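Local coordinates for GDSL-like Lipase/Acylhydrolase family protein (Neisseria meningitidis, PDB 4K7J), which probably removes O-linked acetyl groups from peptidoglycan, acting as an esterase of the SGNH (GDSL-like) hydrolase family, at residues Ile59-Thr64 with Gly248-Phe253; Gln109-Arg114 with Leu126-Ser131; Phe120-Ile125 with Thr222-Trp227; Ala287-Lys292 with Gly331-Met336. All blocks are in the same frame, centred on the assembly; numbering follows the deposited sequence.

From the N terminus, residues 59-64 end strand 53-60 of the hydrolase sheet, and their partners 248-253 come only after the whole N-terminal-family region has been threaded. Contacts 2 and 3 are both nested inside this long loop of contact 1. Contact 2 closes a short one, pairing strand 109-112 with 125-128; contact 3 starts within it at 120-125 and ends at 222-227, so the two cross, and it ties the beta-sandwich region to the hydrolase domain. Trp224 and Trp227 of contact 3 also pack on Ile59 of contact 1. Contact 4 follows in series, joining two hydrolase loops beside contact 1, where Pro288 and Ser290 touch Thr249.

Contact 1: residues Ile59-Thr64 with Gly248-Phe253; sequences IGDSHT and GTNEAF. With ACT (acetate ion), chain C.
This is a buried polar contact of Asp61 and His63 with Thr249 and Asn250, at the C-terminal end of strand 53-60, where helix 62-65 faces the weakly bonded helical turn at about 249-252 across an acetate ion. His63 NE2 and Thr249 OG1 are hydrogen-bonded at 3.0 Å, the hydroxyl meeting the imidazole at its edge and in its plane. His63 ND1 is held by Tyr357 and Trp326 packs edge-to-face with the ring, so its rotation is fixed from several directions. Asp61 lies with CG between its own N and carbonyl carbon (chi1 53°), which turns OD1 back to cap the helix through His63 N. Its OD2 accepts from a water that takes the N-H of Thr249 N at 3.1 Å; a second water, bonded to Asn250 N, probably donates to OD2 as well. These bridges add to the direct contact of Asp61 CB with Asn250 ND2 at 3.5 Å. The sequences Gly-Asp-Ser and Gly-Thr-Asn here are those of the first and third conserved blocks of SGNH hydrolases, in which the serine is the nucleophile and the asparagine helps form the oxyanion hole. The acetate fits that reading: OXT accepts from Ser62 N at 3.1 Å and, nearly straight at 172°, from Asn250 ND2 at 2.9 Å, while Gly218 N and His351 NE2 also bond to the ion. Ser62 OG stands 2.9 Å from the acetate carbon C, consistent with the place where the acyl carbon of an ester would sit. The methyl CH3 lies over one face of the His63 ring, offset toward its rim.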
loop_
_atom_site.group_PDB
_atom_site.type_symbol
_atom_site.label_atom_id
_atom_site.label_comp_id
_atom_site.label_asym_id
_atom_site.label_seq_id
_atom_site.Cartn_x
_atom_site.Cartn_y
_atom_site.Cartn_z
ATOM N N ILE A 59 1.475 -0.152 2.454
ATOM C CA ILE A 59 1.981 -1.504 2.301
ATOM C C ILE A 59 1.514 -2.289 3.507
ATOM O O ILE A 59 1.742 -1.867 4.640
ATOM C CB ILE A 59 3.520 -1.517 2.232
ATOM C CG1 ILE A 59 4.014 -0.420 1.281
ATOM C CG2 ILE A 59 4.048 -2.922 1.821
ATOM C CD1 ILE A 59 5.522 -0.174 1.335
ATOM N N GLY A 60 0.837 -3.410 3.277
ATOM C CA GLY A 60 0.264 -4.156 4.386
ATOM C C GLY A 60 -0.282 -5.541 4.074
ATOM O O GLY A 60 0.212 -6.229 3.187
ATOM N N ASP A 61 -1.311 -5.943 4.812
ATOM C CA ASP A 61 -1.854 -7.296 4.718
ATOM C C ASP A 61 -3.217 -7.294 4.011
ATOM O O ASP A 61 -3.466 -6.461 3.153
ATOM C CB ASP A 61 -1.960 -7.912 6.115
ATOM C CG ASP A 61 -2.719 -7.019 7.093
ATOM O OD1 ASP A 61 -3.480 -6.126 6.638
ATOM O OD2 ASP A 61 -2.555 -7.201 8.328
ATOM N N SER A 62 -4.122 -8.192 4.392
ATOM C CA SER A 62 -5.365 -8.328 3.646
ATOM C C SER A 62 -6.261 -7.110 3.815
ATOM O O SER A 62 -7.055 -6.797 2.931
ATOM C CB SER A 62 -6.125 -9.602 4.026
ATOM O OG SER A 62 -6.903 -9.367 5.176
ATOM N N HIS A 63 -6.114 -6.402 4.928
ATOM C CA HIS A 63 -6.912 -5.193 5.136
ATOM C C HIS A 63 -6.588 -4.210 4.010
ATOM O O HIS A 63 -7.472 -3.517 3.498
ATOM C CB HIS A 63 -6.619 -4.534 6.500
ATOM C CG HIS A 63 -6.783 -5.444 7.680
ATOM N ND1 HIS A 63 -7.955 -6.123 7.949
ATOM C CD2 HIS A 63 -5.925 -5.762 8.681
ATOM C CE1 HIS A 63 -7.805 -6.827 9.060
ATOM N NE2 HIS A 63 -6.584 -6.623 9.525
ATOM N N THR A 64 -5.312 -4.167 3.631
ATOM C CA THR A 64 -4.846 -3.301 2.555
ATOM C C THR A 64 -5.170 -3.914 1.188
ATOM O O THR A 64 -5.603 -3.215 0.257
ATOM C CB THR A 64 -3.323 -3.050 2.674
ATOM O OG1 THR A 64 -3.053 -2.346 3.893
ATOM C CG2 THR A 64 -2.785 -2.215 1.477
ATOM N N GLY A 248 0.259 -6.389 11.519
ATOM C CA GLY A 248 0.026 -6.610 12.936
ATOM C C GLY A 248 -0.965 -7.714 13.203
ATOM O O GLY A 248 -0.791 -8.497 14.130
ATOM N N THR A 249 -2.001 -7.784 12.374
ATOM C CA THR A 249 -3.043 -8.793 12.550
ATOM C C THR A 249 -2.503 -10.213 12.439
ATOM O O THR A 249 -2.797 -11.062 13.270
ATOM C CB THR A 249 -4.180 -8.578 11.545
ATOM O OG1 THR A 249 -4.791 -7.305 11.794
ATOM C CG2 THR A 249 -5.228 -9.666 11.667
ATOM N N ASN A 250 -1.697 -10.476 11.418
ATOM C CA ASN A 250 -1.143 -11.814 11.259
ATOM C C ASN A 250 -0.025 -12.132 12.250
ATOM O O ASN A 250 0.042 -13.252 12.766
ATOM C CB ASN A 250 -0.692 -12.029 9.809
ATOM C CG ASN A 250 -1.854 -11.901 8.827
ATOM O OD1 ASN A 250 -2.778 -12.698 8.857
ATOM N ND2 ASN A 250 -1.816 -10.882 7.974
ATOM N N GLU A 251 0.847 -11.158 12.515
ATOM C CA GLU A 251 1.864 -11.333 13.550
ATOM C C GLU A 251 1.157 -11.773 14.837
ATOM O O GLU A 251 1.612 -12.679 15.528
ATOM C CB GLU A 251 2.636 -10.024 13.803
ATOM C CG GLU A 251 3.615 -9.606 12.701
ATOM C CD GLU A 251 2.969 -8.783 11.591
ATOM O OE1 GLU A 251 1.738 -8.872 11.442
ATOM O OE2 GLU A 251 3.694 -8.043 10.873
ATOM N N ALA A 252 0.023 -11.141 15.128
ATOM C CA ALA A 252 -0.723 -11.417 16.361
ATOM C C ALA A 252 -1.204 -12.854 16.477
ATOM O O ALA A 252 -1.417 -13.347 17.583
ATOM C CB ALA A 252 -1.902 -10.478 16.487
ATOM N N PHE A 253 -1.394 -13.529 15.345
ATOM C CA PHE A 253 -1.898 -14.908 15.389
ATOM C C PHE A 253 -0.790 -15.949 15.448
ATOM O O PHE A 253 -1.064 -17.151 15.477
ATOM C CB PHE A 253 -2.861 -15.189 14.235
ATOM C CG PHE A 253 -4.249 -14.709 14.498
ATOM C CD1 PHE A 253 -5.150 -15.505 15.188
ATOM C CD2 PHE A 253 -4.645 -13.446 14.102
ATOM C CE1 PHE A 253 -6.429 -15.058 15.454
ATOM C CE2 PHE A 253 -5.924 -12.995 14.357
ATOM C CZ PHE A 253 -6.819 -13.806 15.037
HETATM C C ACT C . -5.139 -10.912 6.918
HETATM O O ACT C . -5.807 -11.946 6.621
HETATM O OXT ACT C . -4.124 -10.653 6.221
HETATM C CH3 ACT C . -5.543 -10.005 8.039
HETATM O O HOH W 1 -0.398 -8.505 9.452
HETATM O O HOH W 2 -3.004 -5.511 10.501
#

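Contact 2: residues Gln109-Arg114 with Leu126-Ser131; sequences QSLTSR and LAHTGS
Antiparallel pairing of Gln109, Ser110 and Leu111 with His128, Ala127 and Leu126 forms the edge of a five-stranded sheet in the N-terminal beta-sandwich region, consistent with a galactose-binding-like fold. The strands are sequence neighbours and make a hairpin whose strands are joined by a long loop. Gln109 with His128 and Leu111 with Leu126 are hydrogen-bonded pairs, each joined by two backbone bonds, such as His128 N to Gln109 O at 2.8 Å and Leu126 N to Leu111 O at 3.0 Å. Between them Ser110 and Ala127 are a non-hydrogen-bonded pair, their CA atoms only 4.0 Å apart, and Ser110 CA sits 3.3 Å from Leu126 O as a CA-H...O contact. On the face carrying the leucines, Leu111 CB meets Leu126 CD1 at 4.1 Å, and that same methyl lies over one face of the His128 ring. His128 holds CG anti to its carbonyl carbon (chi1 -57°), which turns the ring toward the leucines, and Leu111 CD2 approaches its NE2 obliquely at 4.2 Å. The polar ends look elsewhere: Ser110 OG bonds to Asn93 O and His128 ND1 to Asp196 OD1. That carboxylate would probably keep a proton on ND1 and steady the imidazole beside the two leucines.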
loop_
_atom_site.group_PDB
_atom_site.type_symbol
_atom_site.label_atom_id
_atom_site.label_comp_id
_atom_site.label_asym_id
_atom_site.label_seq_id
_atom_site.Cartn_x
_atom_site.Cartn_y
_atom_site.Cartn_z
ATOM N N GLN A 109 -0.343 -13.563 -16.239
ATOM C CA GLN A 109 -0.610 -14.388 -15.057
ATOM C C GLN A 109 0.121 -13.886 -13.816
ATOM O O GLN A 109 1.346 -13.882 -13.789
ATOM C CB GLN A 109 -0.232 -15.848 -15.314
ATOM C CG GLN A 109 -0.519 -16.738 -14.099
ATOM C CD GLN A 109 -1.999 -16.735 -13.708
ATOM O OE1 GLN A 109 -2.886 -16.841 -14.571
ATOM N NE2 GLN A 109 -2.273 -16.603 -12.401
ATOM N N SER A 110 -0.627 -13.486 -12.786
ATOM C CA SER A 110 -0.008 -12.969 -11.561
ATOM C C SER A 110 0.559 -14.068 -10.659
ATOM O O SER A 110 0.168 -15.232 -10.742
ATOM C CB SER A 110 -0.995 -12.117 -10.761
ATOM O OG SER A 110 -2.088 -12.916 -10.324
ATOM N N LEU A 111 1.492 -13.666 -9.805
ATOM C CA LEU A 111 2.118 -14.537 -8.822
ATOM C C LEU A 111 2.444 -13.644 -7.633
ATOM O O LEU A 111 2.935 -12.525 -7.821
ATOM C CB LEU A 111 3.404 -15.139 -9.395
ATOM C CG LEU A 111 4.250 -15.917 -8.392
ATOM C CD1 LEU A 111 3.543 -17.212 -8.062
ATOM C CD2 LEU A 111 5.670 -16.160 -8.906
ATOM N N THR A 112 2.145 -14.094 -6.413
ATOM C CA THR A 112 2.454 -13.277 -5.235
ATOM C C THR A 112 3.291 -14.026 -4.191
ATOM O O THR A 112 3.408 -15.249 -4.230
ATOM C CB THR A 112 1.192 -12.732 -4.528
ATOM O OG1 THR A 112 0.715 -13.693 -3.567
ATOM C CG2 THR A 112 0.106 -12.360 -5.521
ATOM N N SER A 113 3.828 -13.286 -3.229
ATOM C CA SER A 113 4.723 -13.867 -2.228
ATOM C C SER A 113 3.954 -14.516 -1.079
ATOM O O SER A 113 4.558 -15.090 -0.181
ATOM C CB SER A 113 5.714 -12.819 -1.689
ATOM O OG SER A 113 5.042 -11.654 -1.223
ATOM N N ARG A 114 2.628 -14.429 -1.114
ATOM C CA ARG A 114 1.808 -15.060 -0.099
ATOM C C ARG A 114 2.163 -16.541 0.110
ATOM O O ARG A 114 2.432 -16.960 1.230
ATOM C CB ARG A 114 0.320 -14.896 -0.430
ATOM C CG ARG A 114 -0.610 -15.660 0.503
ATOM C CD ARG A 114 -2.074 -15.342 0.198
ATOM N NE ARG A 114 -2.974 -15.970 1.161
ATOM C CZ ARG A 114 -3.568 -17.146 0.975
ATOM N NH1 ARG A 114 -3.360 -17.829 -0.142
ATOM N NH2 ARG A 114 -4.368 -17.640 1.915
ATOM N N LEU A 126 4.136 -10.008 -8.942
ATOM C CA LEU A 126 4.568 -9.852 -10.325
ATOM C C LEU A 126 3.583 -10.560 -11.241
ATOM O O LEU A 126 2.772 -11.372 -10.779
ATOM C CB LEU A 126 6.002 -10.372 -10.530
ATOM C CG LEU A 126 6.323 -11.854 -10.285
ATOM C CD1 LEU A 126 5.970 -12.733 -11.486
ATOM C CD2 LEU A 126 7.794 -12.055 -9.908
ATOM N N ALA A 127 3.636 -10.253 -12.533
ATOM C CA ALA A 127 2.824 -10.998 -13.500
ATOM C C ALA A 127 3.690 -11.489 -14.661
ATOM O O ALA A 127 4.502 -10.732 -15.184
ATOM C CB ALA A 127 1.685 -10.157 -13.997
ATOM N N HIS A 128 3.541 -12.755 -15.045
ATOM C CA HIS A 128 4.242 -13.277 -16.218
ATOM C C HIS A 128 3.402 -12.918 -17.444
ATOM O O HIS A 128 2.234 -13.297 -17.514
ATOM C CB HIS A 128 4.370 -14.809 -16.147
ATOM C CG HIS A 128 5.063 -15.313 -14.920
ATOM N ND1 HIS A 128 6.360 -14.963 -14.599
ATOM C CD2 HIS A 128 4.653 -16.173 -13.953
ATOM C CE1 HIS A 128 6.711 -15.574 -13.480
ATOM N NE2 HIS A 128 5.697 -16.315 -13.070
ATOM N N THR A 129 3.975 -12.197 -18.400
ATOM C CA THR A 129 3.200 -11.727 -19.547
ATOM C C THR A 129 3.086 -12.808 -20.629
ATOM O O THR A 129 2.076 -12.893 -21.328
ATOM C CB THR A 129 3.811 -10.458 -20.219
ATOM O OG1 THR A 129 5.059 -10.792 -20.856
ATOM C CG2 THR A 129 4.019 -9.333 -19.214
ATOM N N GLY A 130 4.132 -13.613 -20.775
ATOM C CA GLY A 130 4.188 -14.610 -21.825
ATOM C C GLY A 130 4.523 -13.923 -23.142
ATOM O O GLY A 130 4.539 -12.697 -23.221
ATOM N N SER A 131 4.793 -14.704 -24.179
ATOM C CA SER A 131 4.937 -14.127 -25.513
ATOM C C SER A 131 3.538 -13.867 -26.046
ATOM O O SER A 131 2.585 -14.508 -25.618
ATOM C CB SER A 131 5.703 -15.081 -26.429
ATOM O OG SER A 131 5.081 -16.357 -26.460
#

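Contact 3: residues Phe120-Ile125 with Thr222-Trp227; sequences FPLGGI and TQWSKW
The flat indole of Trp227 lies against one side of the turn Pro121-Gly124, which offers it a smooth bed of backbone atoms. With CG anti to the carbonyl carbon (chi1 -52°), the ring swings across the turn. Gly123 N stands 3.3 Å from CZ3 of Trp227, and Gly124 CA comes to 3.2 Å from its NE1. Gly124, bare of any side chain at this point, lets the ring lie flush, and Gly123 CA makes a CH-pi contact with the six-membered ring, 3.9 Å from its centroid. The bed is a type II beta turn, closed by Gly124 N to Pro121 O; it precedes strand 125-128 and meets the 3-10 segment 222-226, joining the N-terminal sandwich region to the hydrolase domain. The 3-10 backbone covers the opposite face of the indole, with Trp224 CA over the ring centre. The two indoles overlap at their rims, and Leu122 CD1 fills the step beside the CZ3 end of Trp227, 3.7 Å from that atom, where the face of Trp224 extends past it. At the other end Phe120 CB flanks Trp227 CD1 at 4.0 Å, approaching obliquely, while the Phe120 ring turns its edge to Lys226 O. Trp227 NE1 is hydrogen-bonded to Ser113 OG, and Lys226 NZ to Ser113 O, so Ser113, just after strand 109-112, holds the rim through both of its oxygens.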
loop_
_atom_site.group_PDB
_atom_site.type_symbol
_atom_site.label_atom_id
_atom_site.label_comp_id
_atom_site.label_asym_id
_atom_site.label_seq_id
_atom_site.Cartn_x
_atom_site.Cartn_y
_atom_site.Cartn_z
ATOM N N PHE A 120 10.749 -11.193 -6.475
ATOM C CA PHE A 120 9.684 -10.194 -6.418
ATOM C C PHE A 120 10.236 -8.782 -6.244
ATOM O O PHE A 120 11.139 -8.568 -5.445
ATOM C CB PHE A 120 8.719 -10.490 -5.261
ATOM C CG PHE A 120 7.936 -11.783 -5.402
ATOM C CD1 PHE A 120 6.866 -11.869 -6.270
ATOM C CD2 PHE A 120 8.238 -12.880 -4.609
ATOM C CE1 PHE A 120 6.142 -13.037 -6.393
ATOM C CE2 PHE A 120 7.515 -14.058 -4.712
ATOM C CZ PHE A 120 6.465 -14.141 -5.603
ATOM N N PRO A 121 9.674 -7.806 -6.970
ATOM C CA PRO A 121 9.998 -6.407 -6.682
ATOM C C PRO A 121 9.180 -5.977 -5.470
ATOM O O PRO A 121 8.327 -6.753 -5.027
ATOM C CB PRO A 121 9.511 -5.675 -7.937
ATOM C CG PRO A 121 8.323 -6.480 -8.383
ATOM C CD PRO A 121 8.615 -7.927 -7.985
ATOM N N LEU A 122 9.436 -4.781 -4.945
ATOM C CA LEU A 122 8.699 -4.273 -3.789
ATOM C C LEU A 122 7.198 -4.487 -3.951
ATOM O O LEU A 122 6.653 -4.185 -5.007
ATOM C CB LEU A 122 8.974 -2.778 -3.584
ATOM C CG LEU A 122 8.261 -2.247 -2.340
ATOM C CD1 LEU A 122 9.104 -2.509 -1.123
ATOM C CD2 LEU A 122 7.921 -0.766 -2.484
ATOM N N GLY A 123 6.546 -5.051 -2.925
ATOM C CA GLY A 123 5.102 -5.268 -2.953
ATOM C C GLY A 123 4.715 -6.740 -3.027
ATOM O O GLY A 123 3.577 -7.127 -2.704
ATOM N N GLY A 124 5.658 -7.559 -3.487
ATOM C CA GLY A 124 5.484 -8.997 -3.536
ATOM C C GLY A 124 4.562 -9.522 -4.628
ATOM O O GLY A 124 4.074 -10.648 -4.538
ATOM N N ILE A 125 4.335 -8.726 -5.670
ATOM C CA ILE A 125 3.478 -9.149 -6.774
ATOM C C ILE A 125 4.196 -8.981 -8.106
ATOM O O ILE A 125 4.812 -7.945 -8.365
ATOM C CB ILE A 125 2.158 -8.343 -6.792
ATOM C CG1 ILE A 125 1.404 -8.550 -5.478
ATOM C CG2 ILE A 125 1.282 -8.718 -8.004
ATOM C CD1 ILE A 125 0.125 -7.789 -5.379
ATOM N N THR A 222 7.878 -8.483 8.444
ATOM C CA THR A 222 9.169 -9.151 8.303
ATOM C C THR A 222 9.245 -9.961 7.018
ATOM O O THR A 222 10.334 -10.292 6.553
ATOM C CB THR A 222 9.489 -10.076 9.497
ATOM O OG1 THR A 222 8.473 -11.090 9.623
ATOM C CG2 THR A 222 9.581 -9.266 10.785
ATOM N N GLN A 223 8.093 -10.268 6.435
ATOM C CA GLN A 223 8.066 -11.066 5.219
ATOM C C GLN A 223 8.413 -10.271 3.962
ATOM O O GLN A 223 8.337 -10.803 2.865
ATOM C CB GLN A 223 6.731 -11.797 5.061
ATOM C CG GLN A 223 6.555 -12.891 6.119
ATOM C CD GLN A 223 5.161 -13.446 6.161
ATOM O OE1 GLN A 223 4.209 -12.759 5.831
ATOM N NE2 GLN A 223 5.031 -14.708 6.566
ATOM N N TRP A 224 8.804 -9.006 4.121
ATOM C CA TRP A 224 9.499 -8.312 3.041
ATOM C C TRP A 224 10.761 -9.099 2.634
ATOM O O TRP A 224 11.264 -8.955 1.510
ATOM C CB TRP A 224 9.886 -6.890 3.456
ATOM C CG TRP A 224 8.734 -5.906 3.541
ATOM C CD1 TRP A 224 7.403 -6.193 3.687
ATOM C CD2 TRP A 224 8.834 -4.480 3.480
ATOM N NE1 TRP A 224 6.672 -5.029 3.719
ATOM C CE2 TRP A 224 7.531 -3.964 3.603
ATOM C CE3 TRP A 224 9.906 -3.587 3.333
ATOM C CZ2 TRP A 224 7.265 -2.594 3.583
ATOM C CZ3 TRP A 224 9.642 -2.230 3.317
ATOM C CH2 TRP A 224 8.329 -1.745 3.437
ATOM N N SER A 225 11.266 -9.931 3.545
ATOM C CA SER A 225 12.442 -10.767 3.263
ATOM C C SER A 225 12.209 -11.759 2.103
ATOM O O SER A 225 13.160 -12.233 1.480
ATOM C CB SER A 225 12.904 -11.512 4.525
ATOM O OG SER A 225 12.040 -12.595 4.805
ATOM N N LYS A 226 10.942 -12.043 1.804
ATOM C CA LYS A 226 10.572 -12.854 0.643
ATOM C C LYS A 226 10.838 -12.145 -0.679
ATOM O O LYS A 226 10.833 -12.785 -1.734
ATOM C CB LYS A 226 9.077 -13.203 0.678
ATOM C CG LYS A 226 8.630 -14.169 1.768
ATOM C CD LYS A 226 7.114 -14.363 1.638
ATOM C CE LYS A 226 6.547 -15.381 2.619
ATOM N NZ LYS A 226 5.049 -15.464 2.455
ATOM N N TRP A 227 11.022 -10.825 -0.631
ATOM C CA TRP A 227 11.166 -10.034 -1.852
ATOM C C TRP A 227 12.657 -9.863 -2.180
ATOM O O TRP A 227 13.508 -10.176 -1.352
ATOM C CB TRP A 227 10.467 -8.669 -1.722
ATOM C CG TRP A 227 9.031 -8.730 -1.270
ATOM C CD1 TRP A 227 8.199 -9.811 -1.313
ATOM C CD2 TRP A 227 8.272 -7.664 -0.687
ATOM N NE1 TRP A 227 6.972 -9.482 -0.801
ATOM C CE2 TRP A 227 6.989 -8.169 -0.411
ATOM C CE3 TRP A 227 8.554 -6.323 -0.375
ATOM C CZ2 TRP A 227 5.981 -7.384 0.161
ATOM C CZ3 TRP A 227 7.554 -5.545 0.201
ATOM C CH2 TRP A 227 6.288 -6.084 0.475
#

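Contact 4: residues Ala287-Lys292 with Gly331-Met336; sequences APESLK and GGICSM
Glu289 runs out straight, CG anti to its N (chi1 179°) and the next bond anti as well (chi2 170°), and this carries its carboxylate into the bend of Gly332-Met336. There it is gripped by three backbone N-H groups. Cys334 N reaches OE2 at 2.9 Å, and Ser335 N reaches OE1 at 2.7 Å, each on the syn side and tilted out of the carboxylate plane. Met336 N binds the same OE1 at 2.8 Å, close to its C-O axis and almost straight at 175°. OE2 also forms a salt bridge with Arg301. The bend follows a Schellman motif at Gly331 that ends helix 326-329, and leads into helix 336-341, so the carboxylate sits at that helix's start; the N-H groups and the arginine would probably stabilise its negative charge. Within the bend Ser335 OG donates to Gly332 O at 2.7 Å, nearly along the C=O axis, and Cys334 is tied by its disulfide to Cys298. Farther along, the Met336 side chain, bent at chi2 and chi3, crosses Leu291 obliquely, with its CG 3.7 Å from both CG and CD1 of Leu291. Its methyl CE folds back to 3.3 Å from Glu289 O, and its CB lies 3.9 Å from Glu289 CG. Phe352 and Ala345 touch this methionine too, while Pro288 and Ser290 pack on Thr249 in helix 249-252.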
loop_
_atom_site.group_PDB
_atom_site.type_symbol
_atom_site.label_atom_id
_atom_site.label_comp_id
_atom_site.label_asym_id
_atom_site.label_seq_id
_atom_site.Cartn_x
_atom_site.Cartn_y
_atom_site.Cartn_z
ATOM N N ALA A 287 -2.330 -2.522 14.847
ATOM C CA ALA A 287 -3.316 -3.534 14.500
ATOM C C ALA A 287 -4.694 -3.246 15.127
ATOM O O ALA A 287 -4.775 -2.775 16.269
ATOM C CB ALA A 287 -2.820 -4.903 14.907
ATOM N N PRO A 288 -5.779 -3.523 14.377
ATOM C CA PRO A 288 -7.121 -3.430 14.959
ATOM C C PRO A 288 -7.318 -4.547 15.965
ATOM O O PRO A 288 -6.518 -5.479 15.989
ATOM C CB PRO A 288 -8.043 -3.665 13.753
ATOM C CG PRO A 288 -7.223 -4.498 12.805
ATOM C CD PRO A 288 -5.813 -3.977 12.971
ATOM N N GLU A 289 -8.361 -4.476 16.782
ATOM C CA GLU A 289 -8.684 -5.623 17.606
ATOM C C GLU A 289 -9.128 -6.755 16.691
ATOM O O GLU A 289 -9.902 -6.543 15.762
ATOM C CB GLU A 289 -9.778 -5.318 18.638
ATOM C CG GLU A 289 -10.129 -6.549 19.488
ATOM C CD GLU A 289 -11.025 -6.243 20.685
ATOM O OE1 GLU A 289 -12.223 -5.942 20.490
ATOM O OE2 GLU A 289 -10.531 -6.321 21.827
ATOM N N SER A 290 -8.611 -7.949 16.955
ATOM C CA SER A 290 -9.063 -9.172 16.316
ATOM C C SER A 290 -9.518 -10.095 17.423
ATOM O O SER A 290 -9.153 -9.900 18.585
ATOM C CB SER A 290 -7.919 -9.855 15.553
ATOM O OG SER A 290 -7.500 -9.067 14.454
ATOM N N LEU A 291 -10.312 -11.097 17.064
ATOM C CA LEU A 291 -10.753 -12.101 18.019
ATOM C C LEU A 291 -10.341 -13.481 17.548
ATOM O O LEU A 291 -10.521 -13.822 16.381
ATOM C CB LEU A 291 -12.272 -12.047 18.189
ATOM C CG LEU A 291 -12.781 -10.670 18.615
ATOM C CD1 LEU A 291 -14.299 -10.660 18.749
ATOM C CD2 LEU A 291 -12.119 -10.245 19.919
ATOM N N LYS A 292 -9.780 -14.259 18.470
ATOM C CA LYS A 292 -9.451 -15.655 18.236
ATOM C C LYS A 292 -10.746 -16.449 18.191
ATOM O O LYS A 292 -10.844 -17.494 17.548
ATOM C CB LYS A 292 -8.571 -16.171 19.371
ATOM C CG LYS A 292 -8.009 -17.552 19.127
ATOM C CD LYS A 292 -7.257 -17.569 17.807
ATOM C CE LYS A 292 -6.696 -18.943 17.482
ATOM N NZ LYS A 292 -5.876 -18.893 16.240
ATOM N N GLY A 331 -12.936 1.998 19.122
ATOM C CA GLY A 331 -13.553 2.102 20.435
ATOM C C GLY A 331 -12.719 1.474 21.529
ATOM O O GLY A 331 -13.163 1.366 22.666
ATOM N N GLY A 332 -11.502 1.055 21.190
ATOM C CA GLY A 332 -10.595 0.478 22.169
ATOM C C GLY A 332 -10.799 -1.013 22.339
ATOM O O GLY A 332 -11.399 -1.658 21.481
ATOM N N ILE A 333 -10.309 -1.559 23.452
ATOM C CA ILE A 333 -10.417 -2.993 23.718
ATOM C C ILE A 333 -11.891 -3.382 23.818
ATOM O O ILE A 333 -12.728 -2.552 24.169
ATOM C CB ILE A 333 -9.663 -3.375 25.010
ATOM C CG1 ILE A 333 -9.466 -4.895 25.116
ATOM C CG2 ILE A 333 -10.353 -2.779 26.243
ATOM C CD1 ILE A 333 -8.728 -5.334 26.390
ATOM N N CYS A 334 -12.203 -4.628 23.468
ATOM C CA CYS A 334 -13.573 -5.134 23.518
ATOM C C CYS A 334 -14.501 -4.355 22.581
ATOM O O CYS A 334 -15.625 -4.002 22.943
ATOM C CB CYS A 334 -14.106 -5.112 24.962
ATOM S SG CYS A 334 -15.746 -5.868 25.183
ATOM N N SER A 335 -14.029 -4.077 21.372
ATOM C CA SER A 335 -14.857 -3.357 20.403
ATOM C C SER A 335 -15.193 -4.207 19.178
ATOM O O SER A 335 -16.186 -3.954 18.509
ATOM C CB SER A 335 -14.157 -2.079 19.958
ATOM O OG SER A 335 -12.932 -2.398 19.322
ATOM N N MET A 336 -14.376 -5.216 18.887
ATOM C CA MET A 336 -14.572 -5.998 17.671
ATOM C C MET A 336 -15.895 -6.754 17.658
ATOM O O MET A 336 -16.554 -6.820 16.615
ATOM C CB MET A 336 -13.392 -6.945 17.387
ATOM C CG MET A 336 -13.651 -7.975 16.273
ATOM S SD MET A 336 -14.082 -7.232 14.674
ATOM C CE MET A 336 -12.496 -7.130 13.838
#